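Local coordinates for protein hydrazine synthase subunit beta (Candidatus Kuenenia stuttgartiensis, PDB 5C2V) that forms part of the hydrazine synthase complex, which condenses nitric oxide with ammonium to hydrazine, and may modulate passage of hydroxylamine between the active sites of its partner subunits, at residues V51-A59 against V71-V82; A260-L268 against V278-V286. One frame throughout, in Å; residues are numbered along the deposited sequence.

Interaction 1 of 2, residues V51-A59 against V71-V82; sequences VAVRVQPEA and VCNAESDSVSVV. With CA (calcium ion), chain Q.
At a junction between two blades of the beta-propeller, the connection leaving strand 46-52 and the start of strand 57-62 meet strands 68-73 and 78-83; strand 57-62 pairs with strand 68-73 through Pro57 and Asn73, an antiparallel non-hydrogen-bonded pair. Next to this pair, Glu58 N donates to Cys72 O at 2.9 Å, while Pro57 CB rests on Val71 CG1 at 3.5 Å. Just before Pro57, Gln56 O receives a nearly straight bond (166°) from Ala74 N at 3.0 Å, and Ser76 OG accepts a more bent one from Val55 N at 2.8 Å. The serine hydroxyl reaches this N because it stands opposite its own carbonyl carbon, chi1 -58°. Val55 and Glu75 run side by side, the CG1 methyl of the valine lying against the glutamate CB. Gln56, extended beyond CG, turns its NE2 to Glu58 OE2 (3.0 Å); the carboxylate oxygen lies close to the amide plane but is itself met from above the carboxylate. Trp98 and Gln32 also bind this carboxylate, so three donors hold it. At the other end, Val51 and Val82 meet tip to tip, CG1 to CG1 at 3.8 Å, and Val53 CG1 packs against methyls of Val71 and Val82. Arg54 CG lies against Ser80 OG, itself hydrogen-bonded to Glu89; beyond CG the chain bends at the second torsion (-49°), and NE forms a salt bridge with Glu92. In the turn, Asp77 and Ser78 both face Asn73, a G1 beta bulge, and Asp77 grips the calcium ion with OD1 at 2.5 Å and OD2 at 2.3 Å. Asp97 and four waters share the ion. A calcium site thus adjoins the blade-to-blade crossing of a beta-propeller.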
ATOM      1  N   VAL B  51      40.902  10.098 -54.356  1.00 53.98           N
ATOM      2  CA  VAL B  51      41.523   9.045 -55.153  1.00 61.45           C
ATOM      3  C   VAL B  51      40.482   8.185 -55.860  1.00 68.83           C
ATOM      4  O   VAL B  51      39.608   7.601 -55.222  1.00 68.91           O
ATOM      5  CB  VAL B  51      42.414   8.137 -54.285  1.00 58.29           C
ATOM      6  CG1 VAL B  51      43.036   7.037 -55.132  1.00 58.77           C
ATOM      7  CG2 VAL B  51      43.491   8.957 -53.592  1.00 57.03           C
ATOM      8  N   ALA B  52      40.589   8.103 -57.182  1.00 72.05           N
ATOM      9  CA  ALA B  52      39.625   7.360 -57.982  1.00 62.36           C
ATOM     10  C   ALA B  52      39.783   5.850 -57.823  1.00 57.45           C
ATOM     11  O   ALA B  52      40.889   5.315 -57.899  1.00 72.87           O
ATOM     12  CB  ALA B  52      39.748   7.749 -59.447  1.00 72.19           C
ATOM     13  N   VAL B  53      38.661   5.176 -57.596  1.00 55.47           N
ATOM     14  CA  VAL B  53      38.617   3.721 -57.528  1.00 58.06           C
ATOM     15  C   VAL B  53      37.541   3.204 -58.472  1.00 64.36           C
ATOM     16  O   VAL B  53      36.958   3.971 -59.240  1.00 73.89           O
ATOM     17  CB  VAL B  53      38.336   3.209 -56.102  1.00 75.24           C
ATOM     18  CG1 VAL B  53      39.509   3.513 -55.182  1.00 53.20           C
ATOM     19  CG2 VAL B  53      37.043   3.805 -55.566  1.00 65.63           C
ATOM     20  N   ARG B  54      37.279   1.904 -58.416  1.00 55.59           N
ATOM     21  CA  ARG B  54      36.270   1.294 -59.274  1.00 65.67           C
ATOM     22  C   ARG B  54      34.860   1.644 -58.802  1.00 60.88           C
ATOM     23  O   ARG B  54      34.680   2.437 -57.878  1.00 64.50           O
ATOM     24  CB  ARG B  54      36.450  -0.224 -59.322  1.00 71.56           C
ATOM     25  CG  ARG B  54      37.860  -0.678 -59.660  1.00 78.95           C
ATOM     26  CD  ARG B  54      38.405   0.049 -60.877  1.00 75.05           C
ATOM     27  NE  ARG B  54      39.749  -0.404 -61.224  1.00 93.64           N
ATOM     28  CZ  ARG B  54      40.557   0.233 -62.064  1.00 99.43           C
ATOM     29  NH1 ARG B  54      40.160   1.357 -62.645  1.00102.11           N
ATOM     30  NH2 ARG B  54      41.764  -0.251 -62.322  1.00 95.96           N
ATOM     31  N   VAL B  55      33.864   1.052 -59.454  1.00 53.37           N
ATOM     32  CA  VAL B  55      32.467   1.414 -59.240  1.00 78.02           C
ATOM     33  C   VAL B  55      31.935   1.069 -57.844  1.00 74.69           C
ATOM     34  O   VAL B  55      32.061  -0.066 -57.382  1.00 58.00           O
ATOM     35  CB  VAL B  55      31.565   0.732 -60.292  1.00 67.01           C
ATOM     36  CG1 VAL B  55      30.163   1.313 -60.256  1.00 49.69           C
ATOM     37  CG2 VAL B  55      32.168   0.886 -61.681  1.00 62.11           C
ATOM     38  N   GLN B  56      31.340   2.068 -57.194  1.00 69.82           N
ATOM     39  CA  GLN B  56      30.591   1.902 -55.945  1.00 74.66           C
ATOM     40  C   GLN B  56      31.401   1.330 -54.770  1.00 71.01           C
ATOM     41  O   GLN B  56      31.104   0.236 -54.285  1.00 52.53           O
ATOM     42  CB  GLN B  56      29.378   1.001 -56.214  1.00 78.88           C
ATOM     43  CG  GLN B  56      28.314   1.015 -55.141  1.00 79.41           C
ATOM     44  CD  GLN B  56      27.074   0.262 -55.553  1.00 81.45           C
ATOM     45  OE1 GLN B  56      26.673   0.277 -56.716  1.00 74.30           O
ATOM     46  NE2 GLN B  56      26.465  -0.408 -54.599  1.00 80.73           N
ATOM     47  N   PRO B  57      32.460   2.039 -54.334  1.00 65.58           N
ATOM     48  CA  PRO B  57      33.110   1.533 -53.119  1.00 60.87           C
ATOM     49  C   PRO B  57      32.214   1.619 -51.880  1.00 67.38           C
ATOM     50  O   PRO B  57      31.730   2.708 -51.568  1.00 59.09           O
ATOM     51  CB  PRO B  57      34.321   2.456 -52.975  1.00 58.28           C
ATOM     52  CG  PRO B  57      33.875   3.743 -53.594  1.00 70.91           C
ATOM     53  CD  PRO B  57      32.976   3.358 -54.740  1.00 68.05           C
ATOM     54  N   GLU B  58      31.983   0.509 -51.184  1.00 64.54           N
ATOM     55  CA  GLU B  58      31.338   0.576 -49.871  1.00 71.99           C
ATOM     56  C   GLU B  58      32.197   0.387 -48.612  1.00 81.29           C
ATOM     57  O   GLU B  58      31.685   0.532 -47.501  1.00 66.16           O
ATOM     58  CB  GLU B  58      30.163  -0.394 -49.861  1.00 64.18           C
ATOM     59  CG  GLU B  58      29.109   0.087 -50.836  1.00 59.41           C
ATOM     60  CD  GLU B  58      27.929  -0.832 -50.975  1.00 62.77           C
ATOM     61  OE1 GLU B  58      27.967  -1.962 -50.445  1.00 61.98           O
ATOM     62  OE2 GLU B  58      26.947  -0.398 -51.610  1.00 70.79           O
ATOM     63  N   ALA B  59      33.482   0.083 -48.760  1.00 80.23           N
ATOM     64  CA  ALA B  59      34.310  -0.185 -47.582  1.00 72.58           C
ATOM     65  C   ALA B  59      35.800   0.004 -47.835  1.00 79.25           C
ATOM     66  O   ALA B  59      36.260  -0.067 -48.973  1.00 78.75           O
ATOM     67  CB  ALA B  59      34.046  -1.597 -47.069  1.00 51.84           C
ATOM     68  N   VAL B  71      40.329  -0.840 -50.718  1.00 65.28           N
ATOM     69  CA  VAL B  71      38.960  -0.364 -50.870  1.00 65.75           C
ATOM     70  C   VAL B  71      38.075  -1.435 -51.498  1.00 66.86           C
ATOM     71  O   VAL B  71      38.491  -2.123 -52.428  1.00 60.39           O
ATOM     72  CB  VAL B  71      38.913   0.914 -51.733  1.00 54.55           C
ATOM     73  CG1 VAL B  71      37.504   1.470 -51.793  1.00 63.44           C
ATOM     74  CG2 VAL B  71      39.873   1.958 -51.186  1.00 53.33           C
ATOM     75  N   CYS B  72      36.855  -1.581 -50.989  1.00 66.86           N
ATOM     76  CA  CYS B  72      35.927  -2.562 -51.538  1.00 74.83           C
ATOM     77  C   CYS B  72      35.007  -1.941 -52.577  1.00 69.28           C
ATOM     78  O   CYS B  72      34.131  -1.152 -52.237  1.00 61.39           O
ATOM     79  CB  CYS B  72      35.084  -3.187 -50.426  1.00 61.89           C
ATOM     80  SG  CYS B  72      35.877  -4.538 -49.544  1.00 57.23           S
ATOM     81  N   ASN B  73      35.186  -2.328 -53.836  1.00 71.96           N
ATOM     82  CA  ASN B  73      34.292  -1.885 -54.895  1.00 66.01           C
ATOM     83  C   ASN B  73      33.202  -2.926 -55.102  1.00 70.99           C
ATOM     84  O   ASN B  73      33.457  -4.033 -55.590  1.00 65.12           O
ATOM     85  CB  ASN B  73      35.062  -1.640 -56.192  1.00 62.94           C
ATOM     86  CG  ASN B  73      36.294  -0.778 -55.984  1.00 63.17           C
ATOM     87  OD1 ASN B  73      36.197   0.441 -55.834  1.00 55.04           O
ATOM     88  ND2 ASN B  73      37.463  -1.409 -55.981  1.00 67.99           N
ATOM     89  N   ALA B  74      31.982  -2.548 -54.734  1.00 63.56           N
ATOM     90  CA  ALA B  74      30.865  -3.478 -54.654  1.00 62.61           C
ATOM     91  C   ALA B  74      30.306  -3.862 -56.018  1.00 62.39           C
ATOM     92  O   ALA B  74      30.112  -5.042 -56.309  1.00 64.65           O
ATOM     93  CB  ALA B  74      29.772  -2.883 -53.797  1.00 62.19           C
ATOM     94  N   GLU B  75      30.046  -2.859 -56.849  1.00 68.95           N
ATOM     95  CA  GLU B  75      29.461  -3.099 -58.162  1.00 84.10           C
ATOM     96  C   GLU B  75      30.475  -3.744 -59.097  1.00 75.03           C
ATOM     97  O   GLU B  75      30.127  -4.588 -59.923  1.00 63.26           O
ATOM     98  CB  GLU B  75      28.936  -1.796 -58.766  1.00 75.27           C
ATOM     99  CG  GLU B  75      28.265  -1.967 -60.121  1.00 81.49           C
ATOM    100  CD  GLU B  75      27.066  -2.898 -60.065  1.00 95.63           C
ATOM    101  OE1 GLU B  75      25.937  -2.402 -59.866  1.00121.67           O
ATOM    102  OE2 GLU B  75      27.250  -4.123 -60.227  1.00 93.51           O
ATOM    103  N   SER B  76      31.734  -3.348 -58.952  1.00 65.96           N
ATOM    104  CA  SER B  76      32.804  -3.887 -59.781  1.00 73.68           C
ATOM    105  C   SER B  76      33.178  -5.302 -59.359  1.00 82.95           C
ATOM    106  O   SER B  76      33.975  -5.962 -60.029  1.00 77.69           O
ATOM    107  CB  SER B  76      34.036  -2.983 -59.719  1.00 60.12           C
ATOM    108  OG  SER B  76      33.718  -1.666 -60.131  1.00 71.27           O
ATOM    109  N   ASP B  77      32.601  -5.752 -58.247  1.00 76.09           N
ATOM    110  CA  ASP B  77      32.919  -7.055 -57.670  1.00 64.56           C
ATOM    111  C   ASP B  77      34.420  -7.176 -57.413  1.00 68.13           C
ATOM    112  O   ASP B  77      35.005  -8.240 -57.615  1.00 54.94           O
ATOM    113  CB  ASP B  77      32.447  -8.192 -58.589  1.00 54.24           C
ATOM    114  CG  ASP B  77      30.936  -8.376 -58.579  1.00 70.70           C
ATOM    115  OD1 ASP B  77      30.205  -7.575 -59.211  1.00 98.62           O
ATOM    116  OD2 ASP B  77      30.478  -9.342 -57.939  1.00 78.64           O
ATOM    117  N   SER B  78      35.045  -6.086 -56.970  1.00 71.02           N
ATOM    118  CA  SER B  78      36.501  -6.067 -56.856  1.00 69.65           C
ATOM    119  C   SER B  78      37.020  -5.332 -55.623  1.00 69.71           C
ATOM    120  O   SER B  78      36.250  -4.823 -54.811  1.00 73.79           O
ATOM    121  CB  SER B  78      37.113  -5.439 -58.110  1.00 77.65           C
ATOM    122  OG  SER B  78      36.779  -4.065 -58.212  1.00 78.82           O
ATOM    123  N   VAL B  79      38.343  -5.304 -55.495  1.00 68.12           N
ATOM    124  CA  VAL B  79      39.032  -4.621 -54.408  1.00 70.90           C
ATOM    125  C   VAL B  79      40.209  -3.817 -54.953  1.00 67.31           C
ATOM    126  O   VAL B  79      41.125  -4.377 -55.555  1.00 65.76           O
ATOM    127  CB  VAL B  79      39.550  -5.613 -53.344  1.00 71.81           C
ATOM    128  CG1 VAL B  79      40.427  -4.895 -52.327  1.00 68.37           C
ATOM    129  CG2 VAL B  79      38.391  -6.321 -52.657  1.00 63.25           C
ATOM    130  N   SER B  80      40.180  -2.507 -54.741  1.00 54.09           N
ATOM    131  CA  SER B  80      41.258  -1.637 -55.193  1.00 50.46           C
ATOM    132  C   SER B  80      42.356  -1.517 -54.141  1.00 65.11           C
ATOM    133  O   SER B  80      42.075  -1.462 -52.945  1.00 70.04           O
ATOM    134  CB  SER B  80      40.715  -0.248 -55.536  1.00 49.40           C
ATOM    135  OG  SER B  80      39.731  -0.322 -56.553  1.00 85.27           O
ATOM    136  N   VAL B  81      43.606  -1.485 -54.591  1.00 72.90           N
ATOM    137  CA  VAL B  81      44.721  -1.213 -53.693  1.00 53.72           C
ATOM    138  C   VAL B  81      45.251   0.191 -53.957  1.00 63.88           C
ATOM    139  O   VAL B  81      45.684   0.502 -55.066  1.00 74.11           O
ATOM    140  CB  VAL B  81      45.858  -2.237 -53.853  1.00 64.92           C
ATOM    141  CG1 VAL B  81      47.003  -1.904 -52.908  1.00 60.90           C
ATOM    142  CG2 VAL B  81      45.343  -3.643 -53.594  1.00 66.11           C
ATOM    143  N   VAL B  82      45.210   1.036 -52.932  1.00 65.76           N
ATOM    144  CA  VAL B  82      45.564   2.441 -53.088  1.00 67.22           C
ATOM    145  C   VAL B  82      46.848   2.799 -52.351  1.00 68.90           C
ATOM    146  O   VAL B  82      47.017   2.461 -51.179  1.00 78.30           O
ATOM    147  CB  VAL B  82      44.427   3.356 -52.583  1.00 61.15           C
ATOM    148  CG1 VAL B  82      44.845   4.820 -52.637  1.00 43.20           C
ATOM    149  CG2 VAL B  82      43.159   3.124 -53.391  1.00 56.43           C
TER
HETATM  150 CA    CA Q 402      28.321  -8.555 -57.953  1.00 68.57          CA
HETATM  151  O   HOH W   1      26.184  -7.742 -58.661  1.00 70.05           O
HETATM  152  O   HOH W   2      27.431  -9.240 -60.069  1.00 55.45           O
HETATM  153  O   HOH W   3      28.908  -6.276 -58.003  1.00 88.06           O
HETATM  154  O   HOH W   4      26.965  -6.966 -56.807  1.00 74.76           O

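Interaction 2 of 2, residues A260-L268 against V278-V286; sequences AMDPKGKYL and VTILDMDKV
Ile280 sets its CG2 methyl obliquely to the Tyr267 ring, 4.2 Å from CD1, within the hairpin of strands 267-272 and 277-282, the two middle strands of a four-stranded propeller blade. Ile280 also packs on Pro3 of the gamma subunit, which brings this hairpin to a subunit interface. Leu281 follows as an antiparallel hydrogen-bonded pair with Leu268: Leu281 N donates to Leu268 O and Leu268 N to Leu281 O, each at 2.9 Å. The same Leu281 O lies at the edge of the Tyr267 ring, near its plane and 3.6 Å from CD1, and receives a CA-H...O contact from that tyrosine. Asp282 is paired with Tyr267 without hydrogen bonds between them and is also the N-cap of helix 283-291. Its CG lies trans to its own N (chi1 -169°), and from there OD1 accepts Asp284 N at 3.1 Å, together with a weak bond from Lys285 N. This carboxylate thereby occupies donors of the first helical turn, and its negative charge would be expected to suit the helix start. Met283 keeps up the pairing beyond the strand end, its N bonded to Lys266 O at 2.9 Å. Its side chain, bent at the second and third torsions, crosses Leu268 and lays Met283 SD 3.7 Å from Leu268 CB, while Met283 CB sits 3.3 Å from Gly265 O; the methyl at its end faces that of Met261. Gly265 closes a type I turn that begins at Asp262, whose OD2 takes Lys264 N from above the carboxylate plane, an Asx turn. The second segment finishes in the helix itself, where Val286 N returns to the backbone of the capping residue, hydrogen-bonded to Asp282 O at 3.1 Å.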
ATOM      1  N   ALA B 260      31.766   1.609 -33.636  1.00 65.55           N
ATOM      2  CA  ALA B 260      33.132   1.932 -33.261  1.00 58.38           C
ATOM      3  C   ALA B 260      33.344   1.587 -31.792  1.00 58.78           C
ATOM      4  O   ALA B 260      32.591   2.032 -30.922  1.00 62.64           O
ATOM      5  CB  ALA B 260      33.428   3.399 -33.521  1.00 55.30           C
ATOM      6  N   MET B 261      34.364   0.777 -31.528  1.00 64.91           N
ATOM      7  CA  MET B 261      34.669   0.333 -30.175  1.00 39.53           C
ATOM      8  C   MET B 261      35.779   1.174 -29.558  1.00 54.34           C
ATOM      9  O   MET B 261      36.828   1.376 -30.171  1.00 59.40           O
ATOM     10  CB  MET B 261      35.069  -1.145 -30.175  1.00 38.77           C
ATOM     11  CG  MET B 261      35.496  -1.680 -28.817  1.00 70.98           C
ATOM     12  SD  MET B 261      34.136  -1.773 -27.636  1.00 59.94           S
ATOM     13  CE  MET B 261      33.128  -3.052 -28.382  1.00 52.94           C
ATOM     14  N   ASP B 262      35.536   1.669 -28.347  1.00 68.67           N
ATOM     15  CA  ASP B 262      36.539   2.426 -27.605  1.00 62.90           C
ATOM     16  C   ASP B 262      37.787   1.571 -27.403  1.00 64.27           C
ATOM     17  O   ASP B 262      37.680   0.387 -27.082  1.00 63.56           O
ATOM     18  CB  ASP B 262      35.973   2.886 -26.259  1.00 69.03           C
ATOM     19  CG  ASP B 262      36.906   3.827 -25.521  1.00 67.51           C
ATOM     20  OD1 ASP B 262      36.798   5.055 -25.727  1.00 68.64           O
ATOM     21  OD2 ASP B 262      37.749   3.340 -24.739  1.00 61.08           O
ATOM     22  N   PRO B 263      38.974   2.166 -27.604  1.00 71.54           N
ATOM     23  CA  PRO B 263      40.249   1.444 -27.506  1.00 68.18           C
ATOM     24  C   PRO B 263      40.438   0.720 -26.175  1.00 63.25           C
ATOM     25  O   PRO B 263      41.065  -0.338 -26.143  1.00 70.14           O
ATOM     26  CB  PRO B 263      41.298   2.554 -27.674  1.00 63.23           C
ATOM     27  CG  PRO B 263      40.558   3.841 -27.453  1.00 68.05           C
ATOM     28  CD  PRO B 263      39.178   3.581 -27.953  1.00 62.30           C
ATOM     29  N   LYS B 264      39.920   1.289 -25.092  1.00 60.94           N
ATOM     30  CA  LYS B 264      39.996   0.644 -23.786  1.00 70.07           C
ATOM     31  C   LYS B 264      38.721  -0.132 -23.454  1.00 74.78           C
ATOM     32  O   LYS B 264      38.603  -0.722 -22.380  1.00 62.90           O
ATOM     33  CB  LYS B 264      40.297   1.678 -22.702  1.00 77.00           C
ATOM     34  CG  LYS B 264      41.659   2.338 -22.869  1.00 83.02           C
ATOM     35  CD  LYS B 264      41.960   3.313 -21.747  1.00 63.62           C
ATOM     36  CE  LYS B 264      43.291   4.013 -21.965  1.00 67.07           C
ATOM     37  NZ  LYS B 264      43.573   5.010 -20.896  1.00 85.89           N
ATOM     38  N   GLY B 265      37.767  -0.125 -24.383  1.00 64.27           N
ATOM     39  CA  GLY B 265      36.531  -0.869 -24.216  1.00 61.14           C
ATOM     40  C   GLY B 265      35.542  -0.202 -23.278  1.00 56.65           C
ATOM     41  O   GLY B 265      34.674  -0.864 -22.708  1.00 54.84           O
ATOM     42  N   LYS B 266      35.671   1.110 -23.120  1.00 56.04           N
ATOM     43  CA  LYS B 266      34.804   1.863 -22.218  1.00 72.04           C
ATOM     44  C   LYS B 266      33.431   2.154 -22.820  1.00 64.89           C
ATOM     45  O   LYS B 266      32.414   2.054 -22.134  1.00 74.35           O
ATOM     46  CB  LYS B 266      35.469   3.180 -21.814  1.00 74.14           C
ATOM     47  CG  LYS B 266      36.911   3.045 -21.363  1.00 83.46           C
ATOM     48  CD  LYS B 266      37.336   4.245 -20.533  1.00 96.68           C
ATOM     49  CE  LYS B 266      38.837   4.449 -20.593  1.00 91.15           C
ATOM     50  NZ  LYS B 266      39.498   4.175 -19.287  1.00 88.92           N
ATOM     51  N   TYR B 267      33.405   2.518 -24.099  1.00 63.24           N
ATOM     52  CA  TYR B 267      32.160   2.923 -24.744  1.00 65.63           C
ATOM     53  C   TYR B 267      31.918   2.211 -26.069  1.00 61.55           C
ATOM     54  O   TYR B 267      32.856   1.750 -26.719  1.00 63.00           O
ATOM     55  CB  TYR B 267      32.149   4.435 -24.981  1.00 55.87           C
ATOM     56  CG  TYR B 267      32.274   5.264 -23.727  1.00 51.04           C
ATOM     57  CD1 TYR B 267      31.153   5.601 -22.980  1.00 68.85           C
ATOM     58  CD2 TYR B 267      33.512   5.720 -23.293  1.00 63.04           C
ATOM     59  CE1 TYR B 267      31.261   6.364 -21.833  1.00 55.90           C
ATOM     60  CE2 TYR B 267      33.631   6.481 -22.147  1.00 71.38           C
ATOM     61  CZ  TYR B 267      32.501   6.801 -21.422  1.00 73.92           C
ATOM     62  OH  TYR B 267      32.614   7.560 -20.280  1.00 85.42           O
ATOM     63  N   LEU B 268      30.652   2.128 -26.463  1.00 64.07           N
ATOM     64  CA  LEU B 268      30.302   1.630 -27.789  1.00 50.09           C
ATOM     65  C   LEU B 268      29.603   2.725 -28.588  1.00 54.74           C
ATOM     66  O   LEU B 268      28.721   3.415 -28.073  1.00 55.42           O
ATOM     67  CB  LEU B 268      29.413   0.390 -27.696  1.00 44.24           C
ATOM     68  CG  LEU B 268      29.047  -0.259 -29.035  1.00 52.01           C
ATOM     69  CD1 LEU B 268      30.301  -0.660 -29.798  1.00 61.69           C
ATOM     70  CD2 LEU B 268      28.135  -1.458 -28.829  1.00 49.28           C
ATOM     71  N   VAL B 278      24.129   9.435 -33.511  1.00 43.72           N
ATOM     72  CA  VAL B 278      25.084   8.469 -32.979  1.00 42.83           C
ATOM     73  C   VAL B 278      24.738   8.093 -31.544  1.00 57.14           C
ATOM     74  O   VAL B 278      24.736   8.940 -30.652  1.00 52.70           O
ATOM     75  CB  VAL B 278      26.525   9.004 -33.031  1.00 62.69           C
ATOM     76  CG1 VAL B 278      27.478   8.015 -32.377  1.00 58.85           C
ATOM     77  CG2 VAL B 278      26.937   9.276 -34.469  1.00 54.46           C
ATOM     78  N   THR B 279      24.444   6.815 -31.329  1.00 61.07           N
ATOM     79  CA  THR B 279      24.113   6.322 -29.999  1.00 56.20           C
ATOM     80  C   THR B 279      25.360   5.811 -29.286  1.00 57.94           C
ATOM     81  O   THR B 279      26.021   4.881 -29.749  1.00 53.33           O
ATOM     82  CB  THR B 279      23.058   5.201 -30.055  1.00 58.15           C
ATOM     83  OG1 THR B 279      21.785   5.761 -30.403  1.00 49.90           O
ATOM     84  CG2 THR B 279      22.941   4.511 -28.707  1.00 53.73           C
ATOM     85  N   ILE B 280      25.679   6.438 -28.158  1.00 57.16           N
ATOM     86  CA  ILE B 280      26.841   6.067 -27.363  1.00 53.04           C
ATOM     87  C   ILE B 280      26.416   5.367 -26.080  1.00 54.24           C
ATOM     88  O   ILE B 280      25.620   5.905 -25.299  1.00 53.57           O
ATOM     89  CB  ILE B 280      27.699   7.293 -27.011  1.00 53.59           C
ATOM     90  CG1 ILE B 280      27.952   8.142 -28.259  1.00 56.66           C
ATOM     91  CG2 ILE B 280      29.008   6.862 -26.366  1.00 63.69           C
ATOM     92  CD1 ILE B 280      28.710   9.419 -27.985  1.00 55.42           C
ATOM     93  N   LEU B 281      26.958   4.167 -25.875  1.00 51.96           N
ATOM     94  CA  LEU B 281      26.604   3.327 -24.737  1.00 61.56           C
ATOM     95  C   LEU B 281      27.797   3.061 -23.822  1.00 65.54           C
ATOM     96  O   LEU B 281      28.948   3.064 -24.267  1.00 61.40           O
ATOM     97  CB  LEU B 281      26.027   1.995 -25.221  1.00 46.83           C
ATOM     98  CG  LEU B 281      24.848   2.043 -26.193  1.00 44.62           C
ATOM     99  CD1 LEU B 281      24.465   0.640 -26.633  1.00 37.87           C
ATOM    100  CD2 LEU B 281      23.663   2.749 -25.558  1.00 54.94           C
ATOM    101  N   ASP B 282      27.506   2.804 -22.549  1.00 71.39           N
ATOM    102  CA  ASP B 282      28.534   2.494 -21.562  1.00 47.67           C
ATOM    103  C   ASP B 282      28.746   0.985 -21.538  1.00 53.64           C
ATOM    104  O   ASP B 282      27.858   0.231 -21.145  1.00 56.12           O
ATOM    105  CB  ASP B 282      28.123   3.014 -20.180  1.00 52.32           C
ATOM    106  CG  ASP B 282      29.253   2.962 -19.165  1.00 63.02           C
ATOM    107  OD1 ASP B 282      29.939   1.923 -19.067  1.00 53.39           O
ATOM    108  OD2 ASP B 282      29.451   3.971 -18.455  1.00 60.36           O
ATOM    109  N   MET B 283      29.935   0.552 -21.945  1.00 51.31           N
ATOM    110  CA  MET B 283      30.188  -0.865 -22.177  1.00 61.55           C
ATOM    111  C   MET B 283      30.419  -1.671 -20.902  1.00 68.98           C
ATOM    112  O   MET B 283      30.269  -2.888 -20.912  1.00 61.00           O
ATOM    113  CB  MET B 283      31.383  -1.044 -23.116  1.00 65.47           C
ATOM    114  CG  MET B 283      31.027  -0.935 -24.588  1.00 62.83           C
ATOM    115  SD  MET B 283      29.786  -2.153 -25.070  1.00 64.58           S
ATOM    116  CE  MET B 283      30.669  -3.684 -24.784  1.00 50.83           C
ATOM    117  N   ASP B 284      30.803  -1.008 -19.818  1.00 64.50           N
ATOM    118  CA  ASP B 284      30.988  -1.701 -18.547  1.00 61.12           C
ATOM    119  C   ASP B 284      29.656  -1.942 -17.841  1.00 57.36           C
ATOM    120  O   ASP B 284      29.520  -2.884 -17.057  1.00 63.72           O
ATOM    121  CB  ASP B 284      31.945  -0.923 -17.645  1.00 70.94           C
ATOM    122  CG  ASP B 284      33.342  -0.823 -18.230  1.00 97.60           C
ATOM    123  OD1 ASP B 284      33.946  -1.882 -18.498  1.00 95.83           O
ATOM    124  OD2 ASP B 284      33.838   0.307 -18.423  1.00101.84           O
ATOM    125  N   LYS B 285      28.677  -1.089 -18.126  1.00 42.66           N
ATOM    126  CA  LYS B 285      27.322  -1.306 -17.640  1.00 47.62           C
ATOM    127  C   LYS B 285      26.633  -2.383 -18.476  1.00 52.67           C
ATOM    128  O   LYS B 285      25.873  -3.196 -17.951  1.00 51.46           O
ATOM    129  CB  LYS B 285      26.513  -0.006 -17.666  1.00 39.91           C
ATOM    130  CG  LYS B 285      26.955   1.024 -16.632  1.00 44.33           C
ATOM    131  CD  LYS B 285      26.022   2.228 -16.602  1.00 45.34           C
ATOM    132  CE  LYS B 285      26.394   3.189 -15.479  1.00 59.86           C
ATOM    133  NZ  LYS B 285      25.481   4.366 -15.406  1.00 80.94           N
ATOM    134  N   VAL B 286      26.908  -2.382 -19.778  1.00 49.67           N
ATOM    135  CA  VAL B 286      26.369  -3.398 -20.680  1.00 51.44           C
ATOM    136  C   VAL B 286      26.932  -4.779 -20.357  1.00 41.38           C
ATOM    137  O   VAL B 286      26.183  -5.724 -20.114  1.00 43.96           O
ATOM    138  CB  VAL B 286      26.675  -3.067 -22.155  1.00 66.54           C
ATOM    139  CG1 VAL B 286      26.356  -4.258 -23.046  1.00 44.14           C
ATOM    140  CG2 VAL B 286      25.897  -1.841 -22.599  1.00 40.79           C
TER

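From the N terminus, interaction 1 comes first: residues 51-59 leave strand 46-52, the last strand of the first four-stranded sheet in the chain, enter the next sheet, and meet residues 71-82 after 11 intervening residues. Interaction 2 opens much later, with 9 residues between 260-268 and 278-286; both intervals include strand. The two follow in series, neither nested nor crossed. Their centres are about 30 Å apart, on opposite sides of the chain's centre, and their nearest atoms stay about 14 Å from each other. Interaction 1 joins the entry into the second sheet to that sheet's own hairpins and links it to the preceding blade, whereas interaction 2 joins strands within one blade and launches the helical excursion before strand 312-317.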